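Local coordinates for protein nicking enzyme (PDB 4HT4) that probably nicks plasmid DNA as the relaxase that starts conjugative transfer of antibiotic resistance in Staphylococcus aureus, the N-terminal DNA-binding relaxase part being present here, at residues A23-S28 with D40-C46; L90-F94 with H179-F185; M115-N120 with A131-T136. The protein carries 1 engineered substitution. All coordinates share one frame; numbering follows the deposited sequence.

How the contacts relate
From the N terminus, contact 1 comes first: helix 18-26 runs out, the two-stranded hairpin 29-32/37-40 follows, and residues 40-46 return to the helix end, closing a short loop. Contact 2 opens later, at the loop 90-94 after strand 81-89, and closes only near the C terminus, at the end of helix 162-182. Between these ends lies contact 3, the hairpin of strands 117-122 and 130-136 in the five-stranded antiparallel sheet. No contacts cross. N25 of contact 1 packs on N120 and H132 of contact 3, and S26 on N120, while L90 of contact 2 meets A131. Contacts 1 and 2 themselves do not touch, and their centres lie about 27 Å apart.

Contact 1. Residues A23-S28 with D40-C46; sequences AFNSAS and DYSNKQC. Engineered in segment 23-28: F24 (natural residue Tyr).
Backbone meets backbone where S28 O accepts a hydrogen bond from Y41 N (3.3 Å), while the carbonyls of A27 and Y41 each receive a CA-H from the opposite segment, S42 CA and A27 CA respectively. A27, with positive phi, is the first residue to leave helical geometry at the end of helix 18-26; residues 41-44 form a type I turn in the loop that leads to strand 48-52. An aromatic pair joins F24, engineered in place of the natural tyrosine, to Y41. F24 directs the edge of its ring at the face of Y41 in an offset edge-to-face arrangement, centroids 5.5 Å apart and planes at 83°. F24 CD1 comes 3.6 Å from Y41 CD1, and F24 CB stands over the Y41 ring, 4.2 Å from its centroid, in a CH-pi contact. A23 CB touches that ring at its edge, on CD2. The F24 ring, its CG trans to the backbone N (chi1 -179°), also meets K44 through CE, the carbon next to the ammonium nitrogen, with F24 CE1 3.7 Å from K44 CE. Across the turn, A27 CB fits against K44 O and C46 CB. Outside the pair of segments, H122, a nickel ligand, donates from NE2 to N25 O, and Q45 OE1 accepts from K123 N. The F24 ring thus lies near the metal site; as modelled, the engineered phenylalanine has no hydroxyl, so its contacts here are van der Waals and aromatic, and packing probably orients the ring.

Contact 2. Residues L90-F94 with H179-F185; sequences LPNEF and HLEKNGF. With nucleotides of chain B.
The ring of F94 is packed between its own loop and the end of helix 162-182: P91 CG lies over one face, 3.5 Å above the plane, while H179 C, L180 N and F185 CD2 meet its edge. That helix ends in a Schellman motif at G184, with F185 N bonded back to L180 O and G184 N to E181 O, and residues 91-94 form a type I turn, which brings P91 against the face of the F94 ring. F185 in turn has E93 CG over one face and L180 O at its edge. Its CG, opposite the carbonyl carbon (chi1 -66°), puts the ring beside E93 and F94. The two phenylalanine rings are neither stacked nor edge-to-face; their planes are 45° apart, with F94 CE1 3.4 Å from F185 CE2. L180 reaches F94 CZ with its CD2 branch (3.7 Å), and the same methyl touches P91 CB. H179 meets F94 with its carbonyl O, 3.3 Å from F94 CZ, and with CB, while its imidazole leads off to E105; the carboxylate of E93 is held by the N terminus at A1. On the far flank of the loop the backbone reads a base of the bound DNA: N92 N donates to O6 of DG25 of chain B (3.3 Å), and L90 O accepts from N1 of the same guanine at 2.6 Å, with N2 adding a weak bond to that carbonyl.

Contact 3. Residues M115-N120 with A131-T136; sequences MIVDLN and AHLLCT. With NI (nickel (II) ion), chain C.
H132 leaves its strand beside N120, with H132 CB 3.9 Å from N120 O; CG sits beside the backbone N (chi1 -55°), opposite the carbonyl carbon, which directs the ring toward the metal. N120 O lies near the ring plane at the CD2 edge, ND1 is engaged by E85, CE1 follows between ND1 and NE2, and NE2 at the tip, flanked by CE1 and CD2, binds the nickel ion at 2.0 Å. H122, H130 and two waters complete the ligands seen, and H130-A131-H132 matches the His-hydrophobic-His signature of HUH relaxases. The histidine is carried by a regular antiparallel pairing, in which N120 and H132 form a hydrogen-bonded pair, as do D118 and L134. D118 N donates to L134 O at 2.7 Å, in a nearly straight bond (176°). V117 with C135 and L119 with L133 are the non-hydrogen-bonded pairs, and their side chains build one apolar face: L119 CD1 meets L133 CG at 3.8 Å, the two leucines lying side by side, and V117 CG1 touches L133 CD2. On the other face the D118 carboxylate is held by R64 and W68. T136 extends the link with both backbone and side chain, its OG1 taking I116 N (3.2 Å) and engaging R138 O as well, and selenomethionine M115 lays CE against C135 CB at 3.6 Å. The hairpin is thus apolar on one face and mixed on the second, with D118, N120 and H132 beside L134, and E85 at ND1 is a second-shell partner that would fix the ring rotation and probably strengthen NE2 as a metal donor.

Contact 1. Residues A23-S28 with D40-C46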
loop_
_atom_site.group_PDB
_atom_site.type_symbol
_atom_site.label_atom_id
_atom_site.label_comp_id
_atom_site.label_asym_id
_atom_site.label_seq_id
_atom_site.Cartn_x
_atom_site.Cartn_y
_atom_site.Cartn_z
ATOM N N ALA A 23 -0.204 3.597 -11.423
ATOM C CA ALA A 23 0.448 4.519 -12.345
ATOM C C ALA A 23 0.410 5.942 -11.803
ATOM O O ALA A 23 1.380 6.690 -11.925
ATOM C CB ALA A 23 -0.211 4.455 -13.711
ATOM N N PHE A 24 -0.718 6.310 -11.205
ATOM C CA PHE A 24 -0.896 7.646 -10.653
ATOM C C PHE A 24 0.027 7.885 -9.463
ATOM O O PHE A 24 0.551 8.985 -9.284
ATOM C CB PHE A 24 -2.354 7.854 -10.238
ATOM C CG PHE A 24 -2.641 9.220 -9.680
ATOM C CD1 PHE A 24 -2.890 10.289 -10.523
ATOM C CD2 PHE A 24 -2.673 9.433 -8.312
ATOM C CE1 PHE A 24 -3.158 11.546 -10.014
ATOM C CE2 PHE A 24 -2.941 10.688 -7.795
ATOM C CZ PHE A 24 -3.184 11.745 -8.649
ATOM N N ASN A 25 0.223 6.851 -8.653
ATOM C CA ASN A 25 1.032 6.970 -7.446
ATOM C C ASN A 25 2.528 6.835 -7.711
ATOM O O ASN A 25 3.340 7.475 -7.045
ATOM C CB ASN A 25 0.587 5.945 -6.400
ATOM C CG ASN A 25 -0.818 6.203 -5.892
ATOM O OD1 ASN A 25 -1.527 7.070 -6.403
ATOM N ND2 ASN A 25 -1.231 5.442 -4.884
ATOM N N SER A 26 2.889 6.003 -8.683
ATOM C CA SER A 26 4.293 5.762 -8.996
ATOM C C SER A 26 4.797 6.680 -10.102
ATOM O O SER A 26 5.981 6.655 -10.442
ATOM C CB SER A 26 4.513 4.304 -9.401
ATOM O OG SER A 26 3.730 3.967 -10.533
ATOM N N ALA A 27 3.892 7.488 -10.652
ATOM C CA ALA A 27 4.211 8.394 -11.754
ATOM C C ALA A 27 4.855 7.650 -12.920
ATOM O O ALA A 27 5.913 8.043 -13.412
ATOM C CB ALA A 27 5.110 9.531 -11.277
ATOM N N SER A 28 4.207 6.574 -13.356
ATOM C CA SER A 28 4.741 5.741 -14.425
ATOM C C SER A 28 3.667 5.382 -15.447
ATOM O O SER A 28 2.488 5.679 -15.254
ATOM C CB SER A 28 5.363 4.468 -13.847
ATOM O OG SER A 28 4.414 3.733 -13.093
ATOM N N ASP A 40 -1.094 6.289 -18.389
ATOM C CA ASP A 40 0.121 7.095 -18.394
ATOM C C ASP A 40 0.014 8.299 -17.465
ATOM O O ASP A 40 -0.579 9.318 -17.820
ATOM C CB ASP A 40 0.450 7.553 -19.814
ATOM C CG ASP A 40 1.806 8.226 -19.909
ATOM O OD1 ASP A 40 2.658 7.980 -19.030
ATOM O OD2 ASP A 40 2.021 9.000 -20.866
ATOM N N TYR A 41 0.592 8.172 -16.274
ATOM C CA TYR A 41 0.648 9.274 -15.324
ATOM C C TYR A 41 2.098 9.626 -15.025
ATOM O O TYR A 41 2.428 10.041 -13.916
ATOM C CB TYR A 41 -0.074 8.909 -14.028
ATOM C CG TYR A 41 -1.564 8.716 -14.183
ATOM C CD1 TYR A 41 -2.438 9.789 -14.072
ATOM C CD2 TYR A 41 -2.098 7.459 -14.434
ATOM C CE1 TYR A 41 -3.802 9.617 -14.210
ATOM C CE2 TYR A 41 -3.462 7.277 -14.573
ATOM C CZ TYR A 41 -4.308 8.358 -14.461
ATOM O OH TYR A 41 -5.666 8.181 -14.600
ATOM N N SER A 42 2.959 9.464 -16.024
ATOM C CA SER A 42 4.386 9.723 -15.864
ATOM C C SER A 42 4.696 11.209 -15.692
ATOM O O SER A 42 5.820 11.581 -15.355
ATOM C CB SER A 42 5.167 9.155 -17.051
ATOM O OG SER A 42 4.677 9.665 -18.278
ATOM N N ASN A 43 3.695 12.053 -15.927
ATOM C CA ASN A 43 3.851 13.490 -15.741
ATOM C C ASN A 43 3.491 13.927 -14.322
ATOM O O ASN A 43 3.365 15.119 -14.040
ATOM C CB ASN A 43 3.018 14.263 -16.766
ATOM C CG ASN A 43 1.547 13.904 -16.714
ATOM O OD1 ASN A 43 1.184 12.753 -16.475
ATOM N ND2 ASN A 43 0.689 14.893 -16.939
ATOM N N LYS A 44 3.326 12.951 -13.434
ATOM C CA LYS A 44 3.022 13.225 -12.035
ATOM C C LYS A 44 4.297 13.182 -11.204
ATOM O O LYS A 44 5.384 12.951 -11.735
ATOM C CB LYS A 44 2.008 12.214 -11.498
ATOM C CG LYS A 44 0.647 12.286 -12.170
ATOM C CD LYS A 44 -0.027 13.619 -11.899
ATOM C CE LYS A 44 -1.420 13.667 -12.507
ATOM N NZ LYS A 44 -2.111 14.954 -12.212
ATOM N N GLN A 45 4.164 13.403 -9.900
ATOM C CA GLN A 45 5.325 13.425 -9.017
ATOM C C GLN A 45 5.418 12.176 -8.141
ATOM O O GLN A 45 4.410 11.662 -7.656
ATOM C CB GLN A 45 5.333 14.696 -8.161
ATOM C CG GLN A 45 4.193 14.801 -7.158
ATOM C CD GLN A 45 4.551 14.224 -5.801
ATOM O OE1 GLN A 45 5.719 13.958 -5.514
ATOM N NE2 GLN A 45 3.545 14.027 -4.957
ATOM N N CYS A 46 6.642 11.692 -7.953
ATOM C CA CYS A 46 6.905 10.526 -7.119
ATOM C C CYS A 46 8.389 10.471 -6.792
ATOM O O CYS A 46 9.226 10.421 -7.692
ATOM C CB CYS A 46 6.481 9.240 -7.829
ATOM S SG CYS A 46 6.707 7.741 -6.845
#

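Contact 2. Residues L90-F94 with H179-F185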
loop_
_atom_site.group_PDB
_atom_site.type_symbol
_atom_site.label_atom_id
_atom_site.label_comp_id
_atom_site.label_asym_id
_atom_site.label_seq_id
_atom_site.Cartn_x
_atom_site.Cartn_y
_atom_site.Cartn_z
ATOM N N LEU A 90 3.812 11.359 6.880
ATOM C CA LEU A 90 5.206 11.265 7.293
ATOM C C LEU A 90 5.655 12.572 7.941
ATOM O O LEU A 90 5.280 13.651 7.487
ATOM C CB LEU A 90 6.097 10.939 6.092
ATOM C CG LEU A 90 5.797 9.634 5.357
ATOM C CD1 LEU A 90 6.753 9.445 4.188
ATOM C CD2 LEU A 90 5.882 8.458 6.312
ATOM N N PRO A 91 6.462 12.476 9.009
ATOM C CA PRO A 91 6.988 13.650 9.717
ATOM C C PRO A 91 7.853 14.516 8.804
ATOM O O PRO A 91 8.837 14.027 8.248
ATOM C CB PRO A 91 7.840 13.035 10.832
ATOM C CG PRO A 91 8.141 11.648 10.370
ATOM C CD PRO A 91 6.942 11.215 9.598
ATOM N N ASN A 92 7.487 15.786 8.663
ATOM C CA ASN A 92 8.161 16.680 7.725
ATOM C C ASN A 92 9.507 17.216 8.214
ATOM O O ASN A 92 10.186 17.946 7.493
ATOM C CB ASN A 92 7.242 17.836 7.324
ATOM C CG ASN A 92 6.812 18.677 8.506
ATOM O OD1 ASN A 92 6.858 18.232 9.653
ATOM N ND2 ASN A 92 6.382 19.902 8.229
ATOM N N GLU A 93 9.894 16.855 9.433
ATOM C CA GLU A 93 11.208 17.232 9.943
ATOM C C GLU A 93 12.257 16.197 9.557
ATOM O O GLU A 93 13.457 16.424 9.710
ATOM C CB GLU A 93 11.184 17.423 11.461
ATOM C CG GLU A 93 10.502 16.307 12.226
ATOM C CD GLU A 93 9.031 16.580 12.451
ATOM O OE1 GLU A 93 8.634 17.763 12.400
ATOM O OE2 GLU A 93 8.272 15.615 12.676
ATOM N N PHE A 94 11.791 15.060 9.053
ATOM C CA PHE A 94 12.683 14.004 8.595
ATOM C C PHE A 94 13.300 14.340 7.245
ATOM O O PHE A 94 12.663 14.963 6.394
ATOM C CB PHE A 94 11.928 12.680 8.474
ATOM C CG PHE A 94 11.913 11.866 9.734
ATOM C CD1 PHE A 94 12.377 12.392 10.925
ATOM C CD2 PHE A 94 11.428 10.570 9.723
ATOM C CE1 PHE A 94 12.360 11.638 12.082
ATOM C CE2 PHE A 94 11.410 9.812 10.875
ATOM C CZ PHE A 94 11.875 10.347 12.056
ATOM N N HIS A 179 11.165 5.687 15.117
ATOM C CA HIS A 179 12.066 6.399 14.217
ATOM C C HIS A 179 12.258 7.848 14.645
ATOM O O HIS A 179 13.307 8.440 14.395
ATOM C CB HIS A 179 11.554 6.333 12.778
ATOM C CG HIS A 179 11.893 5.055 12.079
ATOM N ND1 HIS A 179 12.905 4.963 11.147
ATOM C CD2 HIS A 179 11.363 3.813 12.180
ATOM C CE1 HIS A 179 12.981 3.723 10.702
ATOM N NE2 HIS A 179 12.056 3.004 11.312
ATOM N N LEU A 180 11.241 8.413 15.287
ATOM C CA LEU A 180 11.332 9.773 15.803
ATOM C C LEU A 180 12.349 9.847 16.936
ATOM O O LEU A 180 13.059 10.841 17.082
ATOM C CB LEU A 180 9.966 10.267 16.278
ATOM C CG LEU A 180 8.982 10.714 15.198
ATOM C CD1 LEU A 180 7.643 11.075 15.817
ATOM C CD2 LEU A 180 9.548 11.893 14.427
ATOM N N GLU A 181 12.417 8.787 17.733
ATOM C CA GLU A 181 13.371 8.718 18.831
ATOM C C GLU A 181 14.772 8.412 18.317
ATOM O O GLU A 181 15.759 8.959 18.811
ATOM C CB GLU A 181 12.942 7.654 19.841
ATOM C CG GLU A 181 13.971 7.372 20.918
ATOM C CD GLU A 181 13.472 6.384 21.947
ATOM O OE1 GLU A 181 12.238 6.242 22.085
ATOM O OE2 GLU A 181 14.313 5.747 22.616
ATOM N N LYS A 182 14.849 7.542 17.315
ATOM C CA LYS A 182 16.128 7.099 16.773
ATOM C C LYS A 182 16.904 8.239 16.120
ATOM O O LYS A 182 18.127 8.310 16.235
ATOM C CB LYS A 182 15.917 5.964 15.767
ATOM N N ASN A 183 16.190 9.132 15.441
ATOM C CA ASN A 183 16.830 10.250 14.757
ATOM C C ASN A 183 17.068 11.454 15.668
ATOM O O ASN A 183 17.651 12.454 15.249
ATOM C CB ASN A 183 16.033 10.657 13.514
ATOM C CG ASN A 183 15.991 9.562 12.465
ATOM O OD1 ASN A 183 16.921 9.408 11.674
ATOM N ND2 ASN A 183 14.907 8.796 12.453
ATOM N N GLY A 184 16.614 11.353 16.912
ATOM C CA GLY A 184 16.888 12.376 17.905
ATOM C C GLY A 184 15.877 13.505 17.952
ATOM O O GLY A 184 16.239 14.677 17.857
ATOM N N PHE A 185 14.606 13.151 18.107
ATOM C CA PHE A 185 13.547 14.144 18.241
ATOM C C PHE A 185 12.758 13.915 19.519
ATOM O O PHE A 185 12.477 12.776 19.889
ATOM C CB PHE A 185 12.607 14.101 17.036
ATOM C CG PHE A 185 13.254 14.515 15.748
ATOM C CD1 PHE A 185 13.371 15.854 15.420
ATOM C CD2 PHE A 185 13.745 13.569 14.867
ATOM C CE1 PHE A 185 13.967 16.243 14.236
ATOM C CE2 PHE A 185 14.342 13.951 13.681
ATOM C CZ PHE A 185 14.452 15.290 13.366
ATOM P P DG B 25 -3.329 21.608 10.165
ATOM O OP1 DG B 25 -2.500 21.978 11.334
ATOM O OP2 DG B 25 -4.683 22.187 10.009
ATOM O "O5'" DG B 25 -2.500 21.921 8.836
ATOM C "C5'" DG B 25 -1.135 21.544 8.787
ATOM C "C4'" DG B 25 -0.688 21.285 7.364
ATOM O "O4'" DG B 25 0.707 20.895 7.391
ATOM C "C3'" DG B 25 -1.377 20.119 6.679
ATOM O "O3'" DG B 25 -1.078 20.156 5.296
ATOM C "C2'" DG B 25 -0.633 18.973 7.344
ATOM C "C1'" DG B 25 0.792 19.496 7.189
ATOM N N9 DG B 25 1.757 18.948 8.136
ATOM C C8 DG B 25 2.257 19.574 9.252
ATOM N N7 DG B 25 3.112 18.845 9.910
ATOM C C5 DG B 25 3.186 17.661 9.187
ATOM C C6 DG B 25 3.954 16.498 9.424
ATOM O O6 DG B 25 4.748 16.272 10.350
ATOM N N1 DG B 25 3.730 15.533 8.445
ATOM C C2 DG B 25 2.875 15.676 7.378
ATOM N N2 DG B 25 2.799 14.630 6.545
ATOM N N3 DG B 25 2.149 16.762 7.144
ATOM C C4 DG B 25 2.357 17.711 8.089
#

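Contact 3. Residues M115-N120 with A131-T136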
loop_
_atom_site.group_PDB
_atom_site.type_symbol
_atom_site.label_atom_id
_atom_site.label_comp_id
_atom_site.label_asym_id
_atom_site.label_seq_id
_atom_site.Cartn_x
_atom_site.Cartn_y
_atom_site.Cartn_z
HETATM N N MSE A 115 0.877 -9.598 2.541
HETATM C CA MSE A 115 0.332 -8.998 1.334
HETATM C C MSE A 115 1.454 -8.525 0.420
HETATM O O MSE A 115 2.625 -8.540 0.796
HETATM C CB MSE A 115 -0.558 -7.811 1.706
HETATM C CG MSE A 115 -1.010 -7.828 3.158
HETATM SE SE MSE A 115 -1.741 -6.132 3.777
HETATM C CE MSE A 115 -3.422 -6.158 2.812
ATOM N N ILE A 116 1.090 -8.115 -0.790
ATOM C CA ILE A 116 2.032 -7.459 -1.683
ATOM C C ILE A 116 1.786 -5.959 -1.615
ATOM O O ILE A 116 0.666 -5.498 -1.835
ATOM C CB ILE A 116 1.877 -7.938 -3.133
ATOM C CG1 ILE A 116 2.140 -9.442 -3.229
ATOM C CG2 ILE A 116 2.822 -7.172 -4.045
ATOM C CD1 ILE A 116 2.079 -9.981 -4.639
ATOM N N VAL A 117 2.831 -5.202 -1.303
ATOM C CA VAL A 117 2.685 -3.771 -1.072
ATOM C C VAL A 117 3.375 -2.930 -2.138
ATOM O O VAL A 117 4.584 -3.035 -2.344
ATOM C CB VAL A 117 3.236 -3.374 0.307
ATOM C CG1 VAL A 117 2.987 -1.899 0.569
ATOM C CG2 VAL A 117 2.601 -4.226 1.392
ATOM N N ASP A 118 2.594 -2.093 -2.811
ATOM C CA ASP A 118 3.139 -1.152 -3.778
ATOM C C ASP A 118 3.364 0.188 -3.087
ATOM O O ASP A 118 2.454 1.015 -3.008
ATOM C CB ASP A 118 2.182 -0.982 -4.957
ATOM C CG ASP A 118 2.854 -0.374 -6.175
ATOM O OD1 ASP A 118 3.886 0.313 -6.016
ATOM O OD2 ASP A 118 2.347 -0.582 -7.295
ATOM N N LEU A 119 4.578 0.396 -2.589
ATOM C CA LEU A 119 4.899 1.595 -1.824
ATOM C C LEU A 119 5.313 2.759 -2.715
ATOM O O LEU A 119 6.214 2.632 -3.545
ATOM C CB LEU A 119 6.009 1.303 -0.814
ATOM C CG LEU A 119 6.511 2.503 -0.009
ATOM C CD1 LEU A 119 5.414 3.041 0.897
ATOM C CD2 LEU A 119 7.744 2.128 0.796
ATOM N N ASN A 120 4.645 3.894 -2.535
ATOM C CA ASN A 120 4.986 5.113 -3.256
ATOM C C ASN A 120 4.949 6.325 -2.334
ATOM O O ASN A 120 3.933 6.599 -1.694
ATOM C CB ASN A 120 4.041 5.329 -4.438
ATOM C CG ASN A 120 3.984 4.133 -5.364
ATOM O OD1 ASN A 120 3.035 3.350 -5.328
ATOM N ND2 ASN A 120 5.008 3.978 -6.195
ATOM N N ALA A 131 2.788 8.826 2.237
ATOM C CA ALA A 131 3.131 7.606 1.521
ATOM C C ALA A 131 1.901 6.760 1.220
ATOM O O ALA A 131 1.181 6.350 2.130
ATOM C CB ALA A 131 4.143 6.801 2.311
ATOM N N HIS A 132 1.669 6.500 -0.062
ATOM C CA HIS A 132 0.560 5.655 -0.482
ATOM C C HIS A 132 0.992 4.194 -0.492
ATOM O O HIS A 132 2.090 3.868 -0.941
ATOM C CB HIS A 132 0.087 6.052 -1.880
ATOM C CG HIS A 132 -0.273 7.498 -2.011
ATOM N ND1 HIS A 132 -1.576 7.935 -2.110
ATOM C CD2 HIS A 132 0.501 8.608 -2.069
ATOM C CE1 HIS A 132 -1.590 9.251 -2.221
ATOM N NE2 HIS A 132 -0.343 9.685 -2.201
ATOM N N LEU A 133 0.129 3.316 0.004
ATOM C CA LEU A 133 0.430 1.889 0.019
ATOM C C LEU A 133 -0.692 1.060 -0.603
ATOM O O LEU A 133 -1.721 0.820 0.029
ATOM C CB LEU A 133 0.712 1.404 1.445
ATOM C CG LEU A 133 2.044 1.785 2.094
ATOM C CD1 LEU A 133 2.010 3.196 2.660
ATOM C CD2 LEU A 133 2.405 0.782 3.177
ATOM N N LEU A 134 -0.488 0.630 -1.844
ATOM C CA LEU A 134 -1.436 -0.254 -2.515
ATOM C C LEU A 134 -1.176 -1.705 -2.134
ATOM O O LEU A 134 -0.116 -2.257 -2.432
ATOM C CB LEU A 134 -1.351 -0.093 -4.032
ATOM C CG LEU A 134 -2.377 0.830 -4.686
ATOM C CD1 LEU A 134 -2.185 0.850 -6.192
ATOM C CD2 LEU A 134 -3.785 0.384 -4.335
ATOM N N CYS A 135 -2.156 -2.321 -1.480
ATOM C CA CYS A 135 -2.007 -3.681 -0.981
ATOM C C CYS A 135 -3.019 -4.626 -1.618
ATOM O O CYS A 135 -4.167 -4.251 -1.861
ATOM C CB CYS A 135 -2.169 -3.698 0.538
ATOM S SG CYS A 135 -1.092 -2.541 1.410
ATOM N N THR A 136 -2.586 -5.855 -1.884
ATOM C CA THR A 136 -3.465 -6.869 -2.453
ATOM C C THR A 136 -4.500 -7.323 -1.430
ATOM O O THR A 136 -4.269 -7.247 -0.224
ATOM C CB THR A 136 -2.672 -8.091 -2.949
ATOM O OG1 THR A 136 -1.912 -8.644 -1.867
ATOM C CG2 THR A 136 -1.728 -7.689 -4.072
HETATM NI NI NI C . -0.477 11.605 -2.675
HETATM O O HOH W 1 -1.953 12.600 -1.845
HETATM O O HOH W 2 -1.197 11.232 -4.471
#